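Local coordinates for protein glycosyl hydrolase family 26 (Bacteroides ovatus, PDB 4ZXO) that probably hydrolyses beta-1,4-mannosidic linkages in galactomannan as an endo-acting beta-mannanase of glycoside hydrolase family 26, at residues Glu221-Asp226 and Lys260-Pro265; Pro158-Pro163 and Leu204-Pro209; Leu232-Tyr237 and Thr253-Ala258; Glu166-Trp171 and Met211-Val216. All coordinates share one frame; numbering follows the deposited sequence.

Interaction 1 of 4, residues Glu221-Asp226 and Lys260-Pro265; sequences ERYPGD and KKHDKP
Asp226 and His262 meet through a forked hydrogen bond: His262 ND1 reaches Asp226 OD1 at 2.9 Å and OD2 at 3.1 Å, using the syn lone pair of each oxygen. The carboxylate plane stands 73° from the imidazole plane, and both oxygens lie somewhat tilted from the ring plane. Asp226 OD1 is also gripped on its anti lone pair by Tyr223 OH, 2.7 Å away, so two donors fix the rotation of the carboxylate. With CG anti to its carbonyl carbon, the His262 ring turns its face to the edge of Tyr223 in a T-shaped stack, centroids 5.6 Å apart and planes at 69°. Lys264 arrives separately. Its chain bends at chi2 (-65°) and then extends, carrying Lys264 CE to 3.6 Å from Tyr223 OH and Lys264 NZ to 2.8 Å from Asp226 O, on a lone pair in the carbonyl plane. The same ammonium also binds Ile229 O. Asp263, in a Schellman motif, turns the chain between His262 and Lys264. The contact thus ties the end of helix 241-262 to the loop joining helix 216-219 with strand 231-235, while Tyr223 also meets Tyr207 of strand 203-207 edge-to-face.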
loop_
_atom_site.group_PDB
_atom_site.type_symbol
_atom_site.label_atom_id
_atom_site.label_comp_id
_atom_site.label_asym_id
_atom_site.label_seq_id
_atom_site.Cartn_x
_atom_site.Cartn_y
_atom_site.Cartn_z
ATOM N N GLU A 221 -4.826 -3.700 18.573
ATOM C CA GLU A 221 -4.879 -4.984 19.288
ATOM C C GLU A 221 -3.906 -6.013 18.691
ATOM O O GLU A 221 -3.310 -6.798 19.417
ATOM C CB GLU A 221 -6.307 -5.548 19.232
ATOM C CG GLU A 221 -6.493 -6.779 20.093
ATOM C CD GLU A 221 -7.183 -7.970 19.450
ATOM O OE1 GLU A 221 -7.343 -8.128 18.205
ATOM O OE2 GLU A 221 -7.611 -8.790 20.256
ATOM N N ARG A 222 -3.759 -5.995 17.361
ATOM C CA ARG A 222 -2.870 -6.959 16.707
ATOM C C ARG A 222 -1.586 -6.312 16.143
ATOM O O ARG A 222 -0.947 -6.842 15.176
ATOM C CB ARG A 222 -3.639 -7.691 15.591
ATOM C CG ARG A 222 -4.711 -8.562 16.173
ATOM C CD ARG A 222 -5.419 -9.479 15.193
ATOM N NE ARG A 222 -6.269 -10.342 16.027
ATOM C CZ ARG A 222 -6.593 -11.599 15.734
ATOM N NH1 ARG A 222 -6.165 -12.158 14.587
ATOM N NH2 ARG A 222 -7.333 -12.311 16.608
ATOM N N TYR A 223 -1.226 -5.179 16.716
ATOM C CA TYR A 223 -0.056 -4.432 16.271
ATOM C C TYR A 223 1.226 -5.107 16.751
ATOM O O TYR A 223 1.383 -5.326 17.966
ATOM C CB TYR A 223 -0.151 -3.016 16.847
ATOM C CG TYR A 223 0.936 -2.061 16.464
ATOM C CD1 TYR A 223 1.051 -1.542 15.190
ATOM C CD2 TYR A 223 1.802 -1.579 17.429
ATOM C CE1 TYR A 223 2.031 -0.676 14.867
ATOM C CE2 TYR A 223 2.785 -0.637 17.124
ATOM C CZ TYR A 223 2.890 -0.189 15.839
ATOM O OH TYR A 223 3.872 0.751 15.573
ATOM N N PRO A 224 2.158 -5.398 15.807
ATOM C CA PRO A 224 3.344 -6.174 16.192
ATOM C C PRO A 224 4.453 -5.317 16.825
ATOM O O PRO A 224 5.456 -5.860 17.266
ATOM C CB PRO A 224 3.804 -6.787 14.863
ATOM C CG PRO A 224 3.393 -5.692 13.822
ATOM C CD PRO A 224 2.035 -5.227 14.335
ATOM N N GLY A 225 4.287 -4.007 16.886
ATOM C CA GLY A 225 5.230 -3.202 17.633
ATOM C C GLY A 225 5.957 -2.115 16.851
ATOM O O GLY A 225 6.120 -2.182 15.618
ATOM N N ASP A 226 6.371 -1.098 17.600
ATOM C CA ASP A 226 7.022 0.068 17.021
ATOM C C ASP A 226 8.348 -0.241 16.369
ATOM O O ASP A 226 8.850 0.546 15.536
ATOM C CB ASP A 226 7.234 1.133 18.095
ATOM C CG ASP A 226 5.949 1.760 18.534
ATOM O OD1 ASP A 226 4.951 1.761 17.793
ATOM O OD2 ASP A 226 5.948 2.332 19.628
ATOM N N LYS A 260 0.526 10.000 16.465
ATOM C CA LYS A 260 1.138 10.835 17.509
ATOM C C LYS A 260 1.624 10.000 18.690
ATOM O O LYS A 260 2.733 10.194 19.164
ATOM C CB LYS A 260 0.136 11.897 17.988
ATOM C CG LYS A 260 -0.085 13.030 17.026
ATOM C CD LYS A 260 -1.243 13.945 17.522
ATOM C CE LYS A 260 -1.801 14.900 16.420
ATOM N NZ LYS A 260 -3.232 15.302 16.571
ATOM N N LYS A 261 0.816 9.076 19.186
ATOM C CA LYS A 261 1.197 8.256 20.342
ATOM C C LYS A 261 2.479 7.443 20.077
ATOM O O LYS A 261 3.303 7.259 20.983
ATOM C CB LYS A 261 0.057 7.304 20.748
ATOM C CG LYS A 261 0.362 6.515 22.037
ATOM C CD LYS A 261 -0.831 5.722 22.497
ATOM C CE LYS A 261 -0.552 5.056 23.890
ATOM N NZ LYS A 261 -1.799 4.461 24.455
ATOM N N HIS A 262 2.649 6.946 18.848
ATOM C CA HIS A 262 3.739 6.040 18.549
ATOM C C HIS A 262 4.791 6.642 17.618
ATOM O O HIS A 262 5.693 5.921 17.167
ATOM C CB HIS A 262 3.142 4.746 17.902
ATOM C CG HIS A 262 2.343 3.927 18.857
ATOM N ND1 HIS A 262 2.872 2.830 19.503
ATOM C CD2 HIS A 262 1.107 4.109 19.376
ATOM C CE1 HIS A 262 1.962 2.331 20.323
ATOM N NE2 HIS A 262 0.880 3.080 20.253
ATOM N N ASP A 263 4.651 7.938 17.299
ATOM C CA ASP A 263 5.567 8.627 16.362
ATOM C C ASP A 263 5.739 7.870 15.038
ATOM O O ASP A 263 6.857 7.524 14.624
ATOM C CB ASP A 263 6.945 8.878 16.998
ATOM C CG ASP A 263 7.754 9.863 16.229
ATOM O OD1 ASP A 263 7.178 10.722 15.507
ATOM O OD2 ASP A 263 8.996 9.840 16.389
ATOM N N LYS A 264 4.615 7.646 14.362
ATOM C CA LYS A 264 4.611 7.024 13.043
ATOM C C LYS A 264 3.860 7.930 12.119
ATOM O O LYS A 264 2.831 8.482 12.533
ATOM C CB LYS A 264 3.900 5.651 13.036
ATOM C CG LYS A 264 4.486 4.673 14.071
ATOM C CD LYS A 264 5.929 4.286 13.752
ATOM C CE LYS A 264 6.419 3.177 14.706
ATOM N NZ LYS A 264 7.913 3.007 14.523
ATOM N N PRO A 265 4.304 8.035 10.856
ATOM C CA PRO A 265 3.502 8.686 9.812
ATOM C C PRO A 265 2.296 7.805 9.516
ATOM O O PRO A 265 2.334 6.604 9.771
ATOM C CB PRO A 265 4.464 8.737 8.625
ATOM C CG PRO A 265 5.353 7.602 8.814
ATOM C CD PRO A 265 5.528 7.429 10.305
#

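Interaction 2 of 4, residues Pro158-Pro163 and Leu204-Pro209; sequences PVVFRP and LLAYSP
Leu204 and Ala206, the two residues with most surface buried here, join Val160 and Arg162 across a pair of parallel strands whose short axes run at 38°. Leu204 is held mainly through its backbone: its N donates to Val159 O at 2.9 Å, and its O accepts from Phe161 N at 2.8 Å. Two places on, Ala206 N donates to Phe161 O at 2.9 Å, giving the alternating ladder of parallel neighbours. The Ala206 methyl CB lies 3.6 Å from Val160 CG1 and also touches the Arg162 aliphatic chain. On the other face of the sheet Phe161 and Leu205 point the same way, side by side, with CD2 to CD2 at 3.7 Å.

Arg162 runs extended past Ala206, CG anti to its backbone N, and then bends at chi3 (63°). That bend brings Arg162 NH1 to 3.0 Å from Ser208 OG, nearly straight (161°) and in the guanidinium plane, while salt bridges to Asp235 and Glu270 hold the same group from outside the pair. A water donates to Ala206 O at 2.7 Å and to Pro163 O at 2.8 Å and accepts from Ser208 OG, bridging the two chains beyond the last backbone bond of the pair. A leucine in place of Arg162 would probably leave Asp235 and Glu270 without their positive mate and Ser208 without this donor. The chemistry therefore changes along the pair, from apolar barrel wall to a buried polar end held in place by several partners, the guanidinium being shared between Ser208 OG and the two carboxylates.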
loop_
_atom_site.group_PDB
_atom_site.type_symbol
_atom_site.label_atom_id
_atom_site.label_comp_id
_atom_site.label_asym_id
_atom_site.label_seq_id
_atom_site.Cartn_x
_atom_site.Cartn_y
_atom_site.Cartn_z
ATOM N N PRO A 158 13.919 2.260 -2.207
ATOM C CA PRO A 158 13.062 2.088 -1.023
ATOM C C PRO A 158 11.644 1.717 -1.458
ATOM O O PRO A 158 11.142 2.185 -2.483
ATOM C CB PRO A 158 13.076 3.469 -0.335
ATOM C CG PRO A 158 14.313 4.117 -0.843
ATOM C CD PRO A 158 14.417 3.638 -2.303
ATOM N N VAL A 159 11.010 0.861 -0.684
ATOM C CA VAL A 159 9.612 0.457 -0.916
ATOM C C VAL A 159 8.862 0.431 0.405
ATOM O O VAL A 159 9.428 0.076 1.432
ATOM C CB VAL A 159 9.570 -0.985 -1.571
ATOM C CG1 VAL A 159 8.200 -1.668 -1.446
ATOM C CG2 VAL A 159 10.070 -0.852 -3.003
ATOM N N VAL A 160 7.603 0.860 0.386
ATOM C CA VAL A 160 6.732 0.632 1.547
ATOM C C VAL A 160 6.044 -0.704 1.334
ATOM O O VAL A 160 5.195 -0.824 0.460
ATOM C CB VAL A 160 5.703 1.743 1.746
ATOM C CG1 VAL A 160 4.740 1.418 2.938
ATOM C CG2 VAL A 160 6.433 3.086 1.953
ATOM N N PHE A 161 6.409 -1.711 2.120
ATOM C CA PHE A 161 5.875 -3.062 1.934
ATOM C C PHE A 161 4.735 -3.246 2.958
ATOM O O PHE A 161 4.899 -2.908 4.158
ATOM C CB PHE A 161 6.982 -4.073 2.147
ATOM C CG PHE A 161 6.571 -5.518 1.997
ATOM C CD1 PHE A 161 5.826 -5.943 0.898
ATOM C CD2 PHE A 161 7.006 -6.471 2.935
ATOM C CE1 PHE A 161 5.443 -7.299 0.768
ATOM C CE2 PHE A 161 6.666 -7.840 2.773
ATOM C CZ PHE A 161 5.901 -8.246 1.690
ATOM N N ARG A 162 3.583 -3.698 2.475
ATOM C CA ARG A 162 2.340 -3.699 3.266
ATOM C C ARG A 162 1.710 -5.068 3.241
ATOM O O ARG A 162 0.626 -5.245 2.644
ATOM C CB ARG A 162 1.388 -2.627 2.657
ATOM C CG ARG A 162 0.174 -2.345 3.459
ATOM C CD ARG A 162 -0.602 -1.189 2.833
ATOM N NE ARG A 162 -1.097 -1.502 1.501
ATOM C CZ ARG A 162 -2.338 -1.976 1.247
ATOM N NH1 ARG A 162 -3.168 -2.299 2.259
ATOM N NH2 ARG A 162 -2.725 -2.214 -0.014
ATOM N N PRO A 163 2.339 -6.061 3.859
ATOM C CA PRO A 163 1.794 -7.418 3.843
ATOM C C PRO A 163 0.693 -7.551 4.922
ATOM O O PRO A 163 0.565 -6.664 5.773
ATOM C CB PRO A 163 3.015 -8.281 4.215
ATOM C CG PRO A 163 3.761 -7.378 5.193
ATOM C CD PRO A 163 3.663 -6.011 4.519
ATOM N N LEU A 204 10.254 -0.160 4.231
ATOM C CA LEU A 204 9.465 0.383 5.338
ATOM C C LEU A 204 8.228 -0.491 5.435
ATOM O O LEU A 204 7.634 -0.787 4.412
ATOM C CB LEU A 204 9.031 1.821 5.083
ATOM C CG LEU A 204 10.246 2.745 4.902
ATOM C CD1 LEU A 204 9.788 4.142 4.583
ATOM C CD2 LEU A 204 11.104 2.734 6.164
ATOM N N LEU A 205 7.808 -0.860 6.630
ATOM C CA LEU A 205 6.634 -1.744 6.761
ATOM C C LEU A 205 5.383 -0.977 7.139
ATOM O O LEU A 205 5.412 -0.163 8.064
ATOM C CB LEU A 205 6.918 -2.836 7.836
ATOM C CG LEU A 205 7.998 -3.816 7.405
ATOM C CD1 LEU A 205 8.263 -4.819 8.546
ATOM C CD2 LEU A 205 7.654 -4.555 6.081
ATOM N N ALA A 206 4.263 -1.240 6.468
ATOM C CA ALA A 206 3.013 -0.528 6.760
ATOM C C ALA A 206 1.957 -1.515 7.267
ATOM O O ALA A 206 1.754 -2.609 6.684
ATOM C CB ALA A 206 2.469 0.197 5.481
ATOM N N TYR A 207 1.286 -1.082 8.317
ATOM C CA TYR A 207 0.208 -1.794 8.977
ATOM C C TYR A 207 -1.104 -1.238 8.464
ATOM O O TYR A 207 -1.232 -0.008 8.370
ATOM C CB TYR A 207 0.376 -1.555 10.473
ATOM C CG TYR A 207 -0.588 -2.149 11.462
ATOM C CD1 TYR A 207 -0.502 -3.503 11.825
ATOM C CD2 TYR A 207 -1.505 -1.323 12.148
ATOM C CE1 TYR A 207 -1.333 -4.037 12.814
ATOM C CE2 TYR A 207 -2.346 -1.835 13.128
ATOM C CZ TYR A 207 -2.226 -3.199 13.494
ATOM O OH TYR A 207 -3.025 -3.777 14.444
ATOM N N SER A 208 -2.083 -2.077 8.086
ATOM C CA SER A 208 -3.239 -1.510 7.341
ATOM C C SER A 208 -4.552 -2.294 7.481
ATOM O O SER A 208 -5.085 -2.840 6.507
ATOM C CB SER A 208 -2.866 -1.340 5.834
ATOM O OG SER A 208 -2.552 -2.565 5.181
ATOM N N PRO A 209 -5.099 -2.330 8.683
ATOM C CA PRO A 209 -6.436 -2.905 8.861
ATOM C C PRO A 209 -7.498 -1.987 8.264
ATOM O O PRO A 209 -7.212 -0.827 7.931
ATOM C CB PRO A 209 -6.590 -2.975 10.395
ATOM C CG PRO A 209 -5.850 -1.753 10.846
ATOM C CD PRO A 209 -4.574 -1.744 9.936
HETATM O O HOH W 1 -0.489 -4.155 6.381
#

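Interaction 3 of 4, residues Leu232-Tyr237 and Thr253-Ala258; sequences LGTDVY and TILTEA
Leu255 of the helix meets Leu232 and Thr234 of the strand through apolar contacts. From the helix it drives its isobutyl end at the strand. Leu255 CD2 meets Leu232 CB at 4.2 Å, while its CD1 sits 3.9 Å from Thr234 CG2, the side chains of Leu255 and Thr234 crossing at a slant. Leu232 answers in the reverse direction: with CG anti to its carbonyl carbon (chi1 -62°), it sends CD1 to 3.8 Å from Ala258 CB, one turn further along the helix.

The arrangement is the first half of a beta-alpha-beta unit of the TIM barrel, strand 231-235 followed by helix 241-262 and strand 266-271. The short segment axes run at 170°, almost antiparallel, and approach to 8.8 Å.

Side chain against backbone is the second kind of contact. The methyls of Leu255 straddle the strand peptides, CD1 at 3.8 Å from Leu232 O and CD2 at 3.6 Å from Gly233 O, an oxygen that accepts a hydrogen bond from Tyr219 OH. An alanine at Leu255 would probably open a gap over Gly233 and take away the CD1 contact of the Thr234 methyl. The polar branch of Thr234 takes no part: OG1 lies anti to the backbone N and binds Pro209 O.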
loop_
_atom_site.group_PDB
_atom_site.type_symbol
_atom_site.label_atom_id
_atom_site.label_comp_id
_atom_site.label_asym_id
_atom_site.label_seq_id
_atom_site.Cartn_x
_atom_site.Cartn_y
_atom_site.Cartn_z
ATOM N N LEU A 232 1.554 3.735 9.757
ATOM C CA LEU A 232 0.218 3.305 10.203
ATOM C C LEU A 232 -0.798 3.636 9.102
ATOM O O LEU A 232 -0.981 4.812 8.759
ATOM C CB LEU A 232 -0.176 3.997 11.522
ATOM C CG LEU A 232 0.756 3.666 12.680
ATOM C CD1 LEU A 232 0.299 4.466 13.943
ATOM C CD2 LEU A 232 0.848 2.147 12.941
ATOM N N GLY A 233 -1.442 2.618 8.551
ATOM C CA GLY A 233 -2.392 2.849 7.477
ATOM C C GLY A 233 -3.766 2.300 7.787
ATOM O O GLY A 233 -4.028 1.688 8.848
ATOM N N THR A 234 -4.661 2.512 6.836
ATOM C CA THR A 234 -5.991 1.894 6.922
ATOM C C THR A 234 -6.526 1.772 5.488
ATOM O O THR A 234 -6.123 2.545 4.592
ATOM C CB THR A 234 -6.954 2.706 7.815
ATOM O OG1 THR A 234 -8.160 1.956 8.023
ATOM C CG2 THR A 234 -7.317 4.034 7.126
ATOM N N ASP A 235 -7.360 0.762 5.269
ATOM C CA ASP A 235 -8.031 0.551 3.990
ATOM C C ASP A 235 -9.529 0.780 4.184
ATOM O O ASP A 235 -10.186 -0.001 4.897
ATOM C CB ASP A 235 -7.821 -0.896 3.461
ATOM C CG ASP A 235 -6.389 -1.214 3.096
ATOM O OD1 ASP A 235 -5.495 -0.341 3.251
ATOM O OD2 ASP A 235 -6.178 -2.381 2.645
ATOM N N VAL A 236 -10.091 1.808 3.557
ATOM C CA VAL A 236 -11.503 2.128 3.733
ATOM C C VAL A 236 -12.063 2.557 2.390
ATOM O O VAL A 236 -11.572 3.541 1.817
ATOM C CB VAL A 236 -11.742 3.289 4.785
ATOM C CG1 VAL A 236 -13.240 3.553 4.939
ATOM C CG2 VAL A 236 -11.041 2.999 6.130
ATOM N N TYR A 237 -13.046 1.799 1.876
ATOM C CA TYR A 237 -13.688 2.119 0.589
ATOM C C TYR A 237 -15.076 2.725 0.778
ATOM O O TYR A 237 -15.728 2.506 1.800
ATOM C CB TYR A 237 -13.809 0.849 -0.281
ATOM C CG TYR A 237 -12.479 0.439 -0.881
ATOM C CD1 TYR A 237 -12.112 0.813 -2.187
ATOM C CD2 TYR A 237 -11.594 -0.313 -0.140
ATOM C CE1 TYR A 237 -10.895 0.435 -2.724
ATOM C CE2 TYR A 237 -10.355 -0.685 -0.665
ATOM C CZ TYR A 237 -10.006 -0.301 -1.946
ATOM O OH TYR A 237 -8.783 -0.686 -2.457
ATOM N N THR A 253 -9.035 9.765 12.224
ATOM C CA THR A 253 -8.880 10.271 13.591
ATOM C C THR A 253 -8.075 9.254 14.423
ATOM O O THR A 253 -7.153 9.599 15.189
ATOM C CB THR A 253 -10.276 10.540 14.192
ATOM O OG1 THR A 253 -10.835 11.644 13.453
ATOM C CG2 THR A 253 -10.202 10.941 15.693
ATOM N N ILE A 254 -8.439 7.982 14.297
ATOM C CA ILE A 254 -7.695 6.916 14.980
ATOM C C ILE A 254 -6.232 6.893 14.546
ATOM O O ILE A 254 -5.338 6.869 15.397
ATOM C CB ILE A 254 -8.346 5.559 14.721
ATOM C CG1 ILE A 254 -9.617 5.441 15.560
ATOM C CG2 ILE A 254 -7.365 4.376 15.032
ATOM C CD1 ILE A 254 -10.516 4.292 15.121
ATOM N N LEU A 255 -5.979 6.967 13.242
ATOM C CA LEU A 255 -4.612 6.987 12.728
ATOM C C LEU A 255 -3.827 8.170 13.253
ATOM O O LEU A 255 -2.673 8.008 13.683
ATOM C CB LEU A 255 -4.552 7.058 11.187
ATOM C CG LEU A 255 -4.922 5.825 10.411
ATOM C CD1 LEU A 255 -4.550 5.988 8.971
ATOM C CD2 LEU A 255 -4.272 4.593 10.975
ATOM N N THR A 256 -4.433 9.353 13.219
ATOM C CA THR A 256 -3.737 10.550 13.683
ATOM C C THR A 256 -3.375 10.405 15.177
ATOM O O THR A 256 -2.222 10.689 15.582
ATOM C CB THR A 256 -4.603 11.796 13.415
ATOM O OG1 THR A 256 -4.910 11.848 12.000
ATOM C CG2 THR A 256 -3.904 13.081 13.792
ATOM N N GLU A 257 -4.324 9.919 15.991
ATOM C CA GLU A 257 -4.113 9.741 17.448
ATOM C C GLU A 257 -3.001 8.703 17.659
ATOM O O GLU A 257 -2.073 8.892 18.475
ATOM C CB GLU A 257 -5.478 9.321 18.122
ATOM C CG GLU A 257 -5.559 9.146 19.702
ATOM C CD GLU A 257 -7.008 8.742 20.221
ATOM O OE1 GLU A 257 -7.983 9.402 19.751
ATOM O OE2 GLU A 257 -7.195 7.770 21.073
ATOM N N ALA A 258 -3.074 7.595 16.934
ATOM C CA ALA A 258 -2.085 6.520 17.107
ATOM C C ALA A 258 -0.691 6.936 16.602
ATOM O O ALA A 258 0.352 6.589 17.182
ATOM C CB ALA A 258 -2.547 5.259 16.358
#

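Interaction 4 of 4, residues Glu166-Trp171 and Met211-Val216; sequences EHTGSW and MESDTV
Thr168 and Glu212 face each other across two loops, their side chains crossing at a slant, and a short hydrogen bond joins them: Thr168 OG1 donates to Glu212 OE1 at 2.6 Å. The hydroxyl comes to the anti side of the oxygen, 25° out of the carboxylate plane. The Glu212 chain is folded at chi2 (76°), which lays its CG and CD over the Thr168 carbonyl and turns the two oxygens to different partners.

OE2 faces Trp171. The residues come from opposite directions, and Glu212 OE2 meets the rim of the Trp171 indole near its plane, 3.3 Å from Trp171 CH2, with ring and carboxylate planes 63° apart. Such an approach puts a probably negative oxygen beside the positively polarised ring hydrogens. The indole is itself held: Trp171 NE1 donates in the ring plane to the anti lone pair of Glu166 OE1 at 2.9 Å, and Gly169 CA lies 3.7 Å above the plane of the Trp171 ring, offset toward its rim.

Waters extend the link. One donates to Thr168 OG1 at 2.8 Å and accepts from Ser213 N at 3.0 Å; another donates to Glu212 OE1 at 2.7 Å. Glu166 to Gly169 form a type I beta turn. These are loops following barrel strands 159-162 and 203-207, at the C-terminal rim where TIM-barrel glycosidases place their active site, so the arrangement is consistent with shaping one border of the mannan-binding cleft.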
loop_
_atom_site.group_PDB
_atom_site.type_symbol
_atom_site.label_atom_id
_atom_site.label_comp_id
_atom_site.label_asym_id
_atom_site.label_seq_id
_atom_site.Cartn_x
_atom_site.Cartn_y
_atom_site.Cartn_z
ATOM N N GLU A 166 -5.598 -5.632 6.133
ATOM C CA GLU A 166 -7.040 -5.825 6.349
ATOM C C GLU A 166 -7.236 -6.930 7.340
ATOM O O GLU A 166 -8.177 -7.754 7.246
ATOM C CB GLU A 166 -7.789 -6.082 5.022
ATOM C CG GLU A 166 -7.789 -4.788 4.211
ATOM C CD GLU A 166 -8.296 -4.865 2.814
ATOM O OE1 GLU A 166 -8.942 -5.849 2.465
ATOM O OE2 GLU A 166 -8.061 -3.878 2.043
ATOM N N HIS A 167 -6.392 -6.920 8.385
ATOM C CA HIS A 167 -6.384 -8.080 9.278
ATOM C C HIS A 167 -7.483 -8.068 10.325
ATOM O O HIS A 167 -7.650 -9.072 11.057
ATOM C CB HIS A 167 -5.033 -8.178 9.977
ATOM C CG HIS A 167 -4.811 -7.090 10.954
ATOM N ND1 HIS A 167 -4.310 -5.848 10.586
ATOM C CD2 HIS A 167 -5.042 -7.041 12.290
ATOM C CE1 HIS A 167 -4.252 -5.088 11.666
ATOM N NE2 HIS A 167 -4.700 -5.782 12.706
ATOM N N THR A 168 -8.237 -6.977 10.398
ATOM C CA THR A 168 -9.381 -6.995 11.321
ATOM C C THR A 168 -10.650 -7.515 10.655
ATOM O O THR A 168 -11.698 -7.665 11.320
ATOM C CB THR A 168 -9.609 -5.595 11.935
ATOM O OG1 THR A 168 -9.679 -4.610 10.913
ATOM C CG2 THR A 168 -8.426 -5.227 12.838
ATOM N N GLY A 169 -10.590 -7.723 9.343
ATOM C CA GLY A 169 -11.650 -8.449 8.662
ATOM C C GLY A 169 -11.252 -9.910 8.598
ATOM O O GLY A 169 -10.158 -10.282 9.016
ATOM N N SER A 170 -12.161 -10.735 8.094
ATOM C CA SER A 170 -11.926 -12.187 8.077
ATOM C C SER A 170 -12.089 -12.763 6.670
ATOM O O SER A 170 -12.518 -13.884 6.496
ATOM C CB SER A 170 -12.830 -12.860 9.100
ATOM O OG SER A 170 -12.412 -12.454 10.423
ATOM N N TRP A 171 -11.697 -11.973 5.669
ATOM C CA TRP A 171 -11.779 -12.438 4.298
ATOM C C TRP A 171 -10.442 -12.925 3.743
ATOM O O TRP A 171 -10.412 -13.458 2.626
ATOM C CB TRP A 171 -12.336 -11.346 3.391
ATOM C CG TRP A 171 -11.708 -10.014 3.557
ATOM C CD1 TRP A 171 -10.579 -9.551 2.952
ATOM C CD2 TRP A 171 -12.243 -8.933 4.293
ATOM N NE1 TRP A 171 -10.337 -8.245 3.333
ATOM C CE2 TRP A 171 -11.353 -7.841 4.157
ATOM C CE3 TRP A 171 -13.370 -8.788 5.098
ATOM C CZ2 TRP A 171 -11.592 -6.572 4.725
ATOM C CZ3 TRP A 171 -13.601 -7.487 5.702
ATOM C CH2 TRP A 171 -12.694 -6.426 5.517
ATOM N N MET A 211 -11.835 -0.776 8.485
ATOM C CA MET A 211 -12.599 0.099 9.382
ATOM C C MET A 211 -13.323 -0.621 10.533
ATOM O O MET A 211 -14.142 -0.011 11.208
ATOM C CB MET A 211 -13.621 0.942 8.583
ATOM C CG MET A 211 -14.462 0.173 7.565
ATOM S SD MET A 211 -15.424 -1.093 8.274
ATOM C CE MET A 211 -16.686 -0.234 9.226
ATOM N N GLU A 212 -12.993 -1.882 10.810
ATOM C CA GLU A 212 -13.713 -2.599 11.861
ATOM C C GLU A 212 -13.443 -1.981 13.210
ATOM O O GLU A 212 -14.334 -1.961 14.070
ATOM C CB GLU A 212 -13.305 -4.088 11.897
ATOM C CG GLU A 212 -13.767 -4.868 10.664
ATOM C CD GLU A 212 -12.942 -4.619 9.409
ATOM O OE1 GLU A 212 -11.768 -4.203 9.483
ATOM O OE2 GLU A 212 -13.499 -4.809 8.309
ATOM N N SER A 213 -12.204 -1.528 13.422
ATOM C CA SER A 213 -11.828 -0.962 14.709
ATOM C C SER A 213 -12.560 0.347 14.948
ATOM O O SER A 213 -12.587 1.203 14.082
ATOM C CB SER A 213 -10.321 -0.681 14.759
ATOM O OG SER A 213 -9.568 -1.863 14.527
ATOM N N ASP A 214 -13.124 0.508 16.134
ATOM C CA ASP A 214 -13.784 1.771 16.463
ATOM C C ASP A 214 -12.968 2.715 17.301
ATOM O O ASP A 214 -13.362 3.848 17.484
ATOM C CB ASP A 214 -15.102 1.511 17.174
ATOM C CG ASP A 214 -16.233 1.186 16.203
ATOM O OD1 ASP A 214 -16.171 1.505 14.992
ATOM O OD2 ASP A 214 -17.242 0.638 16.684
ATOM N N THR A 215 -11.827 2.260 17.785
ATOM C CA THR A 215 -10.957 3.009 18.688
ATOM C C THR A 215 -9.511 2.653 18.413
ATOM O O THR A 215 -9.217 1.647 17.740
ATOM C CB THR A 215 -11.232 2.700 20.203
ATOM O OG1 THR A 215 -10.983 1.307 20.440
ATOM C CG2 THR A 215 -12.660 3.051 20.580
ATOM N N VAL A 216 -8.606 3.464 18.943
ATOM C CA VAL A 216 -7.178 3.169 18.842
ATOM C C VAL A 216 -6.805 1.826 19.506
ATOM O O VAL A 216 -6.012 1.062 18.961
ATOM C CB VAL A 216 -6.333 4.304 19.473
ATOM C CG1 VAL A 216 -4.855 3.867 19.537
ATOM C CG2 VAL A 216 -6.449 5.522 18.605
HETATM O O HOH W 2 -9.707 -1.954 11.848
HETATM O O HOH W 3 -9.921 -5.111 7.684
#

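Strand 231-235 and its neighbour 203-207 tie the set together. Interactions 2 and 3 have centres about 14 Å apart and meet where Tyr207 O lies 2.6 Å from Gly233 N, a probable hydrogen bond. Interaction 1, whose centre is about 11 Å from that of interaction 3, shares helix 241-262 with it, and Pro265 O approaches Leu232 N at 3.0 Å. Interaction 4 lies about 17 Å between centres from interaction 2, past the C-terminal ends of strands 159-162 and 203-207, and joins it by a probable bond from Glu166 N to Ser208 O at 2.9 Å. There carboxylates of Glu166, Asp235 and Glu270 gather near Arg162, in the region where this family probably cleaves mannan.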